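Local coordinates for major capsid protein (Norovirus Hu/GI.7/TCH-060/USA/2003, PDB 4P25), which builds the norovirus capsid and, through its protruding P domain, binds the Lewis Y histo-blood group antigen, probably as a step in attachment to host cells, at residues Val171-Ile176 against Phe209-Gly214; Ala106-Val111 against Ser163-Gly168; Gln63-Arg68 against Gly157-Val162. One frame throughout, in Å; residues are numbered along the deposited sequence.

Interactions 2 and 3 lie in one antiparallel sheet and share strand 154-163: strand 66-73 pairs with one side of it in interaction 3, and strand 108-115 with the other side, toward its C-terminal end, in interaction 2. Interaction 1 joins two loops that pack against that same end, where the backbone of Pro-210 and Val-212 probably hydrogen-bonds to Val-162. Interaction 3 is buried and held chiefly by main-chain bonds. Interaction 2 is also mostly buried, but its side chains turn their polar groups to a galactose. Interaction 1 is partly buried, with an apolar inside and a serine making a weak hydrogen bond to a fucose. Val-171 CG2 lies 3.4 Å from Pro-164 N, so interactions 1 and 2 abut.

Interaction 1. Residues Val171-Ile176 against Phe209-Gly214; sequences VDPWKI and FPIVSG. With FUC (alpha-L-fucopyranose), chain E.
Val-171 and Ile-211 form the close-packed part of a loop-loop contact in the P domain that carries two residues of its glycan pocket, Val-212 and Ser-213. The Ile-211 CG2 methyl comes within 3.7 Å of Val-171 CB and also touches CG1, the two side chains crossing at a slant. Further along, Ile-211 CD1 meets the ring of Pro-173, CG being 3.9 Å away, and these two groups lie roughly at right angles. Val-219 and Val-162 also touch Ile-211. With CG1 of Val-171 opposite its own backbone N (chi1 175°), CG2 is left beside that N and lies 3.6 Å from Val-212 O. A single hydrogen bond ties the backbones, Val-171 N to Ser-213 O at 2.9 Å.

Pro-173 is the second residue of a type I turn from Asp-172 to Lys-175, which carries the chain away from the contact and is reinforced by an Asx turn in which Asp-172 OD1 accepts from Trp-174 N at 2.9 Å, from above the carboxylate plane. The solvent side is looser: exposed Gly-214 offers its CA to Val-171 O, a CA-H...O contact of 3.6 Å, and the two residues following it are not modelled. On this side Ser-213 OG makes a weak hydrogen bond of 3.3 Å to fucose O4.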
loop_
_atom_site.group_PDB
_atom_site.type_symbol
_atom_site.label_atom_id
_atom_site.label_comp_id
_atom_site.label_asym_id
_atom_site.label_seq_id
_atom_site.Cartn_x
_atom_site.Cartn_y
_atom_site.Cartn_z
ATOM N N VAL A 171 -4.220 -14.811 -20.061
ATOM C CA VAL A 171 -4.416 -13.480 -19.506
ATOM C C VAL A 171 -3.292 -12.571 -19.981
ATOM O O VAL A 171 -2.120 -12.937 -19.913
ATOM C CB VAL A 171 -4.426 -13.510 -17.970
ATOM C CG1 VAL A 171 -4.511 -12.097 -17.400
ATOM C CG2 VAL A 171 -5.577 -14.365 -17.467
ATOM N N ASP A 172 -3.661 -11.394 -20.477
ATOM C CA ASP A 172 -2.689 -10.375 -20.854
ATOM C C ASP A 172 -2.871 -9.167 -19.942
ATOM O O ASP A 172 -3.780 -8.366 -20.155
ATOM C CB ASP A 172 -2.897 -9.956 -22.312
ATOM C CG ASP A 172 -1.864 -8.949 -22.790
ATOM O OD1 ASP A 172 -1.069 -8.454 -21.966
ATOM O OD2 ASP A 172 -1.846 -8.645 -24.005
ATOM N N PRO A 173 -1.995 -9.019 -18.934
ATOM C CA PRO A 173 -2.176 -7.930 -17.970
ATOM C C PRO A 173 -1.766 -6.561 -18.517
ATOM O O PRO A 173 -1.821 -5.575 -17.781
ATOM C CB PRO A 173 -1.259 -8.343 -16.817
ATOM C CG PRO A 173 -0.155 -9.085 -17.488
ATOM C CD PRO A 173 -0.824 -9.856 -18.607
ATOM N N TRP A 174 -1.369 -6.501 -19.785
ATOM C CA TRP A 174 -1.057 -5.228 -20.429
ATOM C C TRP A 174 -2.313 -4.540 -20.976
ATOM O O TRP A 174 -2.267 -3.383 -21.392
ATOM C CB TRP A 174 -0.020 -5.438 -21.538
ATOM C CG TRP A 174 1.292 -5.934 -21.011
ATOM C CD1 TRP A 174 1.554 -7.172 -20.494
ATOM C CD2 TRP A 174 2.519 -5.206 -20.942
ATOM N NE1 TRP A 174 2.867 -7.256 -20.103
ATOM C CE2 TRP A 174 3.484 -6.060 -20.370
ATOM C CE3 TRP A 174 2.900 -3.910 -21.307
ATOM C CZ2 TRP A 174 4.803 -5.663 -20.159
ATOM C CZ3 TRP A 174 4.207 -3.520 -21.096
ATOM C CH2 TRP A 174 5.143 -4.391 -20.529
ATOM N N LYS A 175 -3.431 -5.259 -20.964
ATOM C CA LYS A 175 -4.712 -4.708 -21.409
ATOM C C LYS A 175 -5.459 -4.001 -20.270
ATOM O O LYS A 175 -5.199 -4.255 -19.098
ATOM C CB LYS A 175 -5.592 -5.824 -21.969
ATOM C CG LYS A 175 -5.030 -6.461 -23.229
ATOM C CD LYS A 175 -5.958 -7.527 -23.772
ATOM C CE LYS A 175 -5.537 -7.960 -25.167
ATOM N NZ LYS A 175 -6.385 -9.072 -25.666
ATOM N N ILE A 176 -6.376 -3.109 -20.639
ATOM C CA ILE A 176 -7.273 -2.486 -19.673
ATOM C C ILE A 176 -8.729 -2.898 -19.936
ATOM O O ILE A 176 -9.040 -3.416 -21.012
ATOM C CB ILE A 176 -7.170 -0.934 -19.683
ATOM C CG1 ILE A 176 -7.512 -0.371 -21.067
ATOM C CG2 ILE A 176 -5.805 -0.489 -19.180
ATOM C CD1 ILE A 176 -7.946 1.087 -21.035
ATOM N N PHE A 209 2.598 -11.454 -9.321
ATOM C CA PHE A 209 1.195 -11.432 -8.947
ATOM C C PHE A 209 0.567 -12.703 -9.492
ATOM O O PHE A 209 0.974 -13.183 -10.551
ATOM C CB PHE A 209 0.499 -10.192 -9.522
ATOM C CG PHE A 209 -0.854 -9.928 -8.920
ATOM C CD1 PHE A 209 -0.964 -9.335 -7.678
ATOM C CD2 PHE A 209 -2.010 -10.282 -9.596
ATOM C CE1 PHE A 209 -2.203 -9.096 -7.113
ATOM C CE2 PHE A 209 -3.252 -10.044 -9.038
ATOM C CZ PHE A 209 -3.346 -9.452 -7.793
ATOM N N PRO A 210 -0.404 -13.272 -8.764
ATOM C CA PRO A 210 -0.979 -14.524 -9.272
ATOM C C PRO A 210 -1.867 -14.319 -10.497
ATOM O O PRO A 210 -3.053 -13.998 -10.395
ATOM C CB PRO A 210 -1.776 -15.065 -8.078
ATOM C CG PRO A 210 -2.025 -13.885 -7.212
ATOM C CD PRO A 210 -0.863 -12.962 -7.397
ATOM N N ILE A 211 -1.251 -14.504 -11.659
ATOM C CA ILE A 211 -1.942 -14.497 -12.931
ATOM C C ILE A 211 -1.996 -15.939 -13.383
ATOM O O ILE A 211 -0.969 -16.535 -13.711
ATOM C CB ILE A 211 -1.164 -13.683 -13.970
ATOM C CG1 ILE A 211 -1.060 -12.223 -13.526
ATOM C CG2 ILE A 211 -1.808 -13.799 -15.346
ATOM C CD1 ILE A 211 -0.116 -11.414 -14.369
ATOM N N VAL A 212 -3.188 -16.516 -13.375
ATOM C CA VAL A 212 -3.328 -17.904 -13.772
ATOM C C VAL A 212 -3.465 -17.977 -15.286
ATOM O O VAL A 212 -4.318 -17.307 -15.870
ATOM C CB VAL A 212 -4.525 -18.569 -13.073
ATOM C CG1 VAL A 212 -4.709 -19.992 -13.565
ATOM C CG2 VAL A 212 -4.318 -18.546 -11.562
ATOM N N SER A 213 -2.592 -18.763 -15.912
ATOM C CA SER A 213 -2.557 -18.907 -17.366
ATOM C C SER A 213 -2.223 -17.581 -18.041
ATOM O O SER A 213 -2.885 -17.167 -18.997
ATOM C CB SER A 213 -3.883 -19.461 -17.906
ATOM O OG SER A 213 -4.281 -20.627 -17.203
ATOM N N GLY A 214 -1.194 -16.913 -17.530
ATOM C CA GLY A 214 -0.724 -15.678 -18.128
ATOM C C GLY A 214 0.111 -15.932 -19.365
ATOM O O GLY A 214 -0.018 -15.225 -20.363
HETATM C C1 FUC E . -9.282 -24.164 -15.374
HETATM C C2 FUC E . -8.463 -23.890 -16.625
HETATM C C3 FUC E . -8.648 -22.441 -17.045
HETATM C C4 FUC E . -8.321 -21.527 -15.875
HETATM C C5 FUC E . -9.148 -21.934 -14.667
HETATM C C6 FUC E . -8.813 -21.019 -13.486
HETATM O O2 FUC E . -8.899 -24.755 -17.683
HETATM O O3 FUC E . -7.775 -22.144 -18.143
HETATM O O4 FUC E . -6.926 -21.635 -15.559
HETATM O O5 FUC E . -8.850 -23.294 -14.319
#

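Interaction 2. Residues Ala106-Val111 against Ser163-Gly168; sequences ACDWHV and SPSTSG. With GAL (beta-D-galactopyranose), chain B; FUC (alpha-L-fucopyranose), chain C.
The imidazole of His-110 meets Ser-163 at its edge, with Ser-163 CB in the ring plane, while the indole of Trp-161 stacks on a ring face. Galactose O3 and O2 of a fucose lie farther round the rim, also near the plane. These groups belong to the histo-blood group antigen pocket of the P domain, built where strand 108-115 pairs antiparallel with the end of strand 154-163.

Asp-108 and Ser-163 form a hydrogen-bonded pair: Asp-108 N gives to Ser-163 O at 2.8 Å and Ser-163 N to Asp-108 O at 3.1 Å. Their side chains therefore leave the sheet on the same face, where the sugar sits. Galactose O3 acts as both donor and acceptor, giving to Asp-108 OD2 at 2.7 Å and accepting from His-110 NE2 at 3.1 Å. With CG beside its backbone N (chi1 -53°), His-110 swings its imidazole back toward Ser-163 and the sugar. Galactose O4 donates to the carbonyl O of Pro-164 at 2.8 Å, so main chain as well as side chains reads the hydroxyls. Ser-163 OG lies near both O3 and O4, but its modelled position is less certain and its proton cannot be assigned.

Away from the sugar, two waters bridge the segments. One molecule links Ala-106 O to Ser-165 N. The carboxylate of Asp-108 forms a salt bridge with Lys-131 through OD1, and the same OD1 accepts from a second water at 2.6 Å, which is also hydrogen-bonded to Ser-165 OG at 2.7 Å.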
loop_
_atom_site.group_PDB
_atom_site.type_symbol
_atom_site.label_atom_id
_atom_site.label_comp_id
_atom_site.label_asym_id
_atom_site.label_seq_id
_atom_site.Cartn_x
_atom_site.Cartn_y
_atom_site.Cartn_z
ATOM N N ALA A 106 -9.648 -7.636 -19.683
ATOM C CA ALA A 106 -9.903 -8.861 -20.443
ATOM C C ALA A 106 -9.537 -10.142 -19.709
ATOM O O ALA A 106 -8.814 -10.989 -20.235
ATOM C CB ALA A 106 -9.218 -8.799 -21.806
ATOM N N CYS A 107 -10.046 -10.273 -18.490
ATOM C CA CYS A 107 -9.817 -11.462 -17.686
ATOM C C CYS A 107 -10.857 -11.525 -16.580
ATOM O O CYS A 107 -11.524 -10.530 -16.286
ATOM C CB CYS A 107 -8.400 -11.468 -17.094
ATOM S SG CYS A 107 -7.976 -10.036 -16.047
ATOM N N ASP A 108 -11.014 -12.702 -15.986
ATOM C CA ASP A 108 -11.797 -12.817 -14.769
ATOM C C ASP A 108 -11.003 -12.264 -13.594
ATOM O O ASP A 108 -9.779 -12.424 -13.522
ATOM C CB ASP A 108 -12.155 -14.274 -14.488
ATOM C CG ASP A 108 -13.381 -14.744 -15.253
ATOM O OD1 ASP A 108 -13.750 -14.131 -16.280
ATOM O OD2 ASP A 108 -13.965 -15.758 -14.818
ATOM N N TRP A 109 -11.704 -11.606 -12.680
ATOM C CA TRP A 109 -11.120 -11.163 -11.426
ATOM C C TRP A 109 -11.626 -12.020 -10.285
ATOM O O TRP A 109 -12.752 -12.512 -10.318
ATOM C CB TRP A 109 -11.496 -9.712 -11.132
ATOM C CG TRP A 109 -10.932 -8.717 -12.080
ATOM C CD1 TRP A 109 -9.972 -8.926 -13.029
ATOM C CD2 TRP A 109 -11.291 -7.338 -12.166
ATOM N NE1 TRP A 109 -9.716 -7.752 -13.704
ATOM C CE2 TRP A 109 -10.517 -6.762 -13.192
ATOM C CE3 TRP A 109 -12.202 -6.529 -11.473
ATOM C CZ2 TRP A 109 -10.621 -5.414 -13.541
ATOM C CZ3 TRP A 109 -12.307 -5.194 -11.820
ATOM C CH2 TRP A 109 -11.526 -4.649 -12.847
ATOM N N HIS A 110 -10.791 -12.184 -9.269
ATOM C CA HIS A 110 -11.191 -12.859 -8.051
ATOM C C HIS A 110 -10.801 -11.953 -6.903
ATOM O O HIS A 110 -9.620 -11.729 -6.641
ATOM C CB HIS A 110 -10.532 -14.231 -7.996
ATOM C CG HIS A 110 -10.783 -15.038 -9.232
ATOM N ND1 HIS A 110 -9.868 -15.129 -10.260
ATOM C CD2 HIS A 110 -11.817 -15.844 -9.577
ATOM C CE1 HIS A 110 -10.342 -15.932 -11.197
ATOM N NE2 HIS A 110 -11.522 -16.379 -10.806
ATOM N N VAL A 111 -11.820 -11.399 -6.250
ATOM C CA VAL A 111 -11.656 -10.273 -5.340
ATOM C C VAL A 111 -12.051 -10.712 -3.948
ATOM O O VAL A 111 -13.162 -11.207 -3.740
ATOM C CB VAL A 111 -12.574 -9.107 -5.773
ATOM C CG1 VAL A 111 -12.341 -7.880 -4.898
ATOM C CG2 VAL A 111 -12.359 -8.766 -7.250
ATOM N N SER A 163 -7.689 -14.693 -13.865
ATOM C CA SER A 163 -7.696 -15.913 -14.671
ATOM C C SER A 163 -8.352 -15.621 -16.029
ATOM O O SER A 163 -8.978 -14.571 -16.189
ATOM C CB SER A 163 -8.426 -17.033 -13.917
ATOM O OG SER A 163 -9.786 -16.706 -13.701
ATOM N N PRO A 164 -8.192 -16.526 -17.016
ATOM C CA PRO A 164 -8.739 -16.265 -18.356
ATOM C C PRO A 164 -10.259 -16.085 -18.385
ATOM O O PRO A 164 -10.976 -16.685 -17.585
ATOM C CB PRO A 164 -8.347 -17.524 -19.140
ATOM C CG PRO A 164 -7.146 -18.034 -18.444
ATOM C CD PRO A 164 -7.390 -17.765 -16.993
ATOM N N SER A 165 -10.743 -15.261 -19.307
ATOM C CA SER A 165 -12.176 -15.020 -19.432
ATOM C C SER A 165 -12.881 -16.249 -19.983
ATOM O O SER A 165 -14.034 -16.519 -19.649
ATOM C CB SER A 165 -12.442 -13.817 -20.344
ATOM O OG SER A 165 -11.968 -12.617 -19.759
ATOM N N THR A 166 -12.179 -16.982 -20.838
ATOM C CA THR A 166 -12.721 -18.193 -21.435
ATOM C C THR A 166 -11.710 -19.323 -21.297
ATOM O O THR A 166 -10.513 -19.077 -21.187
ATOM C CB THR A 166 -13.054 -17.986 -22.920
ATOM O OG1 THR A 166 -11.867 -17.591 -23.628
ATOM C CG2 THR A 166 -14.131 -16.924 -23.098
ATOM N N SER A 167 -12.192 -20.560 -21.313
ATOM C CA SER A 167 -11.326 -21.715 -21.101
ATOM C C SER A 167 -10.193 -21.810 -22.115
ATOM O O SER A 167 -10.375 -21.532 -23.299
ATOM C CB SER A 167 -12.146 -23.001 -21.144
ATOM O OG SER A 167 -12.815 -23.105 -22.381
ATOM N N GLY A 168 -9.020 -22.196 -21.630
ATOM C CA GLY A 168 -7.875 -22.399 -22.494
ATOM C C GLY A 168 -7.252 -21.119 -23.015
ATOM O O GLY A 168 -6.223 -21.162 -23.685
HETATM C C1 GAL B . -12.641 -21.260 -14.315
HETATM C C2 GAL B . -12.415 -20.030 -13.451
HETATM C C3 GAL B . -12.984 -18.806 -14.151
HETATM C C4 GAL B . -12.395 -18.701 -15.548
HETATM C C5 GAL B . -12.623 -20.005 -16.295
HETATM C C6 GAL B . -12.024 -19.901 -17.698
HETATM O O2 GAL B . -13.067 -20.206 -12.185
HETATM O O3 GAL B . -12.653 -17.628 -13.401
HETATM O O4 GAL B . -10.987 -18.441 -15.456
HETATM O O5 GAL B . -11.994 -21.080 -15.583
HETATM O O6 GAL B . -12.522 -20.968 -18.511
HETATM C C1 FUC C . -12.180 -19.811 -11.129
HETATM C C2 FUC C . -12.966 -19.653 -9.838
HETATM C C3 FUC C . -13.613 -20.978 -9.473
HETATM C C4 FUC C . -12.552 -22.065 -9.424
HETATM C C5 FUC C . -11.789 -22.089 -10.739
HETATM C C6 FUC C . -10.716 -23.178 -10.686
HETATM O O2 FUC C . -13.982 -18.656 -10.016
HETATM O O3 FUC C . -14.243 -20.865 -8.188
HETATM O O4 FUC C . -11.643 -21.799 -8.347
HETATM O O5 FUC C . -11.168 -20.813 -10.954
HETATM O O HOH W 1 -8.532 -13.638 -20.560
HETATM O O HOH W 2 -14.029 -12.195 -18.037
#

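Interaction 3. Residues Gln63-Arg68 against Gly157-Val162; sequences QVARIR and GTLAWV
Antiparallel strand pairing within the sheet of the P2 subdomain, the outer part of the norovirus P domain, brings Arg-66 and Ile-67 against Gly-157 and Thr-158. The axes of strands 66-68 and 157-162 approach to 4.7 Å and run at 137°, far from strictly antiparallel, so the backbones soon diverge. Ile-67 and Gly-157 make the hydrogen-bonded pair. Gly-157 N gives to Ile-67 O and Ile-67 N to Gly-157 O, each at 2.9 Å. A third bond follows at the turn into the strand, Leu-159 N to Ala-65 O at 3.0 Å, nearly straight at 176°. Next to it, Ala-65 CB rests against Leu-159 CB at 4.1 Å.

Arg-66 and Thr-158 are the non-hydrogen-bonded pair, their CA atoms 4.3 Å apart and their side chains on one face of the sheet. The arginine chain bends at chi3 (73°), which brings NE over to Thr-158 OG1 for a weak hydrogen bond of 3.1 Å. A water bridges the same two side chains, accepting from Arg-66 NH2 and bonding Thr-158 OG1. The firmer hold on the guanidinium comes from Ser-62 O, which takes NH1, while Ala-25 of the second subunit packs on this arginine.

The register of the strands thus rests on three main-chain bonds between amides and carbonyls. The link from Arg-66 to Thr-158, weak where direct and otherwise made through water, is secondary to the bond that the same guanidinium gives to Ser-62 O.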
loop_
_atom_site.group_PDB
_atom_site.type_symbol
_atom_site.label_atom_id
_atom_site.label_comp_id
_atom_site.label_asym_id
_atom_site.label_seq_id
_atom_site.Cartn_x
_atom_site.Cartn_y
_atom_site.Cartn_z
ATOM N N GLN A 63 -4.910 1.814 -1.776
ATOM C CA GLN A 63 -6.146 2.020 -2.544
ATOM C C GLN A 63 -6.083 1.315 -3.906
ATOM O O GLN A 63 -7.072 1.272 -4.636
ATOM C CB GLN A 63 -6.407 3.516 -2.751
ATOM C CG GLN A 63 -6.885 4.263 -1.498
ATOM C CD GLN A 63 -6.704 5.780 -1.591
ATOM O OE1 GLN A 63 -5.718 6.274 -2.147
ATOM N NE2 GLN A 63 -7.652 6.523 -1.021
ATOM N N VAL A 64 -4.919 0.758 -4.241
ATOM C CA VAL A 64 -4.685 0.182 -5.574
ATOM C C VAL A 64 -5.391 -1.160 -5.798
ATOM O O VAL A 64 -5.195 -2.117 -5.036
ATOM C CB VAL A 64 -3.171 0.013 -5.810
ATOM C CG1 VAL A 64 -2.885 -0.823 -7.065
ATOM C CG2 VAL A 64 -2.487 1.385 -5.878
ATOM N N ALA A 65 -6.209 -1.221 -6.846
ATOM C CA ALA A 65 -6.942 -2.440 -7.239
ATOM C C ALA A 65 -7.861 -2.959 -6.139
ATOM O O ALA A 65 -7.859 -4.153 -5.814
ATOM C CB ALA A 65 -5.987 -3.541 -7.718
ATOM N N ARG A 66 -8.653 -2.055 -5.574
ATOM C CA ARG A 66 -9.618 -2.420 -4.552
ATOM C C ARG A 66 -11.015 -2.062 -5.017
ATOM O O ARG A 66 -11.185 -1.240 -5.922
ATOM C CB ARG A 66 -9.278 -1.740 -3.230
ATOM C CG ARG A 66 -7.868 -2.081 -2.767
ATOM C CD ARG A 66 -7.613 -1.568 -1.387
ATOM N NE ARG A 66 -8.317 -2.364 -0.392
ATOM C CZ ARG A 66 -8.499 -1.987 0.869
ATOM N NH1 ARG A 66 -8.036 -0.813 1.287
ATOM N NH2 ARG A 66 -9.156 -2.777 1.707
ATOM N N ILE A 67 -12.006 -2.721 -4.421
ATOM C CA ILE A 67 -13.404 -2.550 -4.794
ATOM C C ILE A 67 -14.248 -2.477 -3.534
ATOM O O ILE A 67 -14.003 -3.204 -2.563
ATOM C CB ILE A 67 -13.906 -3.729 -5.660
ATOM C CG1 ILE A 67 -13.111 -3.828 -6.966
ATOM C CG2 ILE A 67 -15.388 -3.577 -5.982
ATOM C CD1 ILE A 67 -13.490 -5.017 -7.822
ATOM N N ARG A 68 -15.233 -1.588 -3.539
ATOM C CA ARG A 68 -16.204 -1.538 -2.455
ATOM C C ARG A 68 -17.590 -1.349 -3.047
ATOM O O ARG A 68 -17.764 -0.627 -4.028
ATOM C CB ARG A 68 -15.880 -0.411 -1.469
ATOM C CG ARG A 68 -16.766 -0.428 -0.227
ATOM C CD ARG A 68 -16.286 0.570 0.808
ATOM N NE ARG A 68 -17.127 0.570 2.007
ATOM C CZ ARG A 68 -16.781 1.137 3.161
ATOM N NH1 ARG A 68 -15.599 1.740 3.283
ATOM N NH2 ARG A 68 -17.605 1.093 4.200
ATOM N N GLY A 157 -12.977 -4.895 -0.485
ATOM C CA GLY A 157 -11.946 -5.875 -0.759
ATOM C C GLY A 157 -10.893 -5.504 -1.773
ATOM O O GLY A 157 -10.840 -4.382 -2.281
ATOM N N THR A 158 -10.048 -6.487 -2.054
ATOM C CA THR A 158 -8.859 -6.306 -2.869
ATOM C C THR A 158 -8.772 -7.406 -3.919
ATOM O O THR A 158 -9.088 -8.564 -3.639
ATOM C CB THR A 158 -7.607 -6.348 -1.969
ATOM O OG1 THR A 158 -7.707 -5.323 -0.968
ATOM C CG2 THR A 158 -6.336 -6.138 -2.776
ATOM N N LEU A 159 -8.358 -7.043 -5.129
ATOM C CA LEU A 159 -8.088 -8.035 -6.170
ATOM C C LEU A 159 -7.057 -9.039 -5.670
ATOM O O LEU A 159 -5.951 -8.656 -5.285
ATOM C CB LEU A 159 -7.570 -7.342 -7.433
ATOM C CG LEU A 159 -7.325 -8.248 -8.643
ATOM C CD1 LEU A 159 -8.632 -8.859 -9.122
ATOM C CD2 LEU A 159 -6.644 -7.470 -9.759
ATOM N N ALA A 160 -7.420 -10.320 -5.680
ATOM C CA ALA A 160 -6.543 -11.373 -5.169
ATOM C C ALA A 160 -5.775 -12.099 -6.271
ATOM O O ALA A 160 -4.585 -12.377 -6.124
ATOM C CB ALA A 160 -7.338 -12.369 -4.340
ATOM N N TRP A 161 -6.471 -12.424 -7.358
ATOM C CA TRP A 161 -5.864 -13.091 -8.506
ATOM C C TRP A 161 -6.726 -12.940 -9.753
ATOM O O TRP A 161 -7.886 -12.546 -9.662
ATOM C CB TRP A 161 -5.545 -14.570 -8.222
ATOM C CG TRP A 161 -6.700 -15.467 -7.786
ATOM C CD1 TRP A 161 -7.295 -15.492 -6.558
ATOM C CD2 TRP A 161 -7.330 -16.504 -8.554
ATOM N NE1 TRP A 161 -8.277 -16.457 -6.521
ATOM C CE2 TRP A 161 -8.316 -17.096 -7.737
ATOM C CE3 TRP A 161 -7.168 -16.980 -9.863
ATOM C CZ2 TRP A 161 -9.135 -18.138 -8.178
ATOM C CZ3 TRP A 161 -7.983 -18.030 -10.300
ATOM C CH2 TRP A 161 -8.952 -18.589 -9.459
ATOM N N VAL A 162 -6.148 -13.235 -10.914
ATOM C CA VAL A 162 -6.879 -13.142 -12.176
ATOM C C VAL A 162 -6.736 -14.436 -12.973
ATOM O O VAL A 162 -5.782 -15.188 -12.779
ATOM C CB VAL A 162 -6.408 -11.940 -13.030
ATOM C CG1 VAL A 162 -6.643 -10.634 -12.288
ATOM C CG2 VAL A 162 -4.938 -12.088 -13.414
HETATM O O HOH W 3 -8.965 -5.853 1.365
#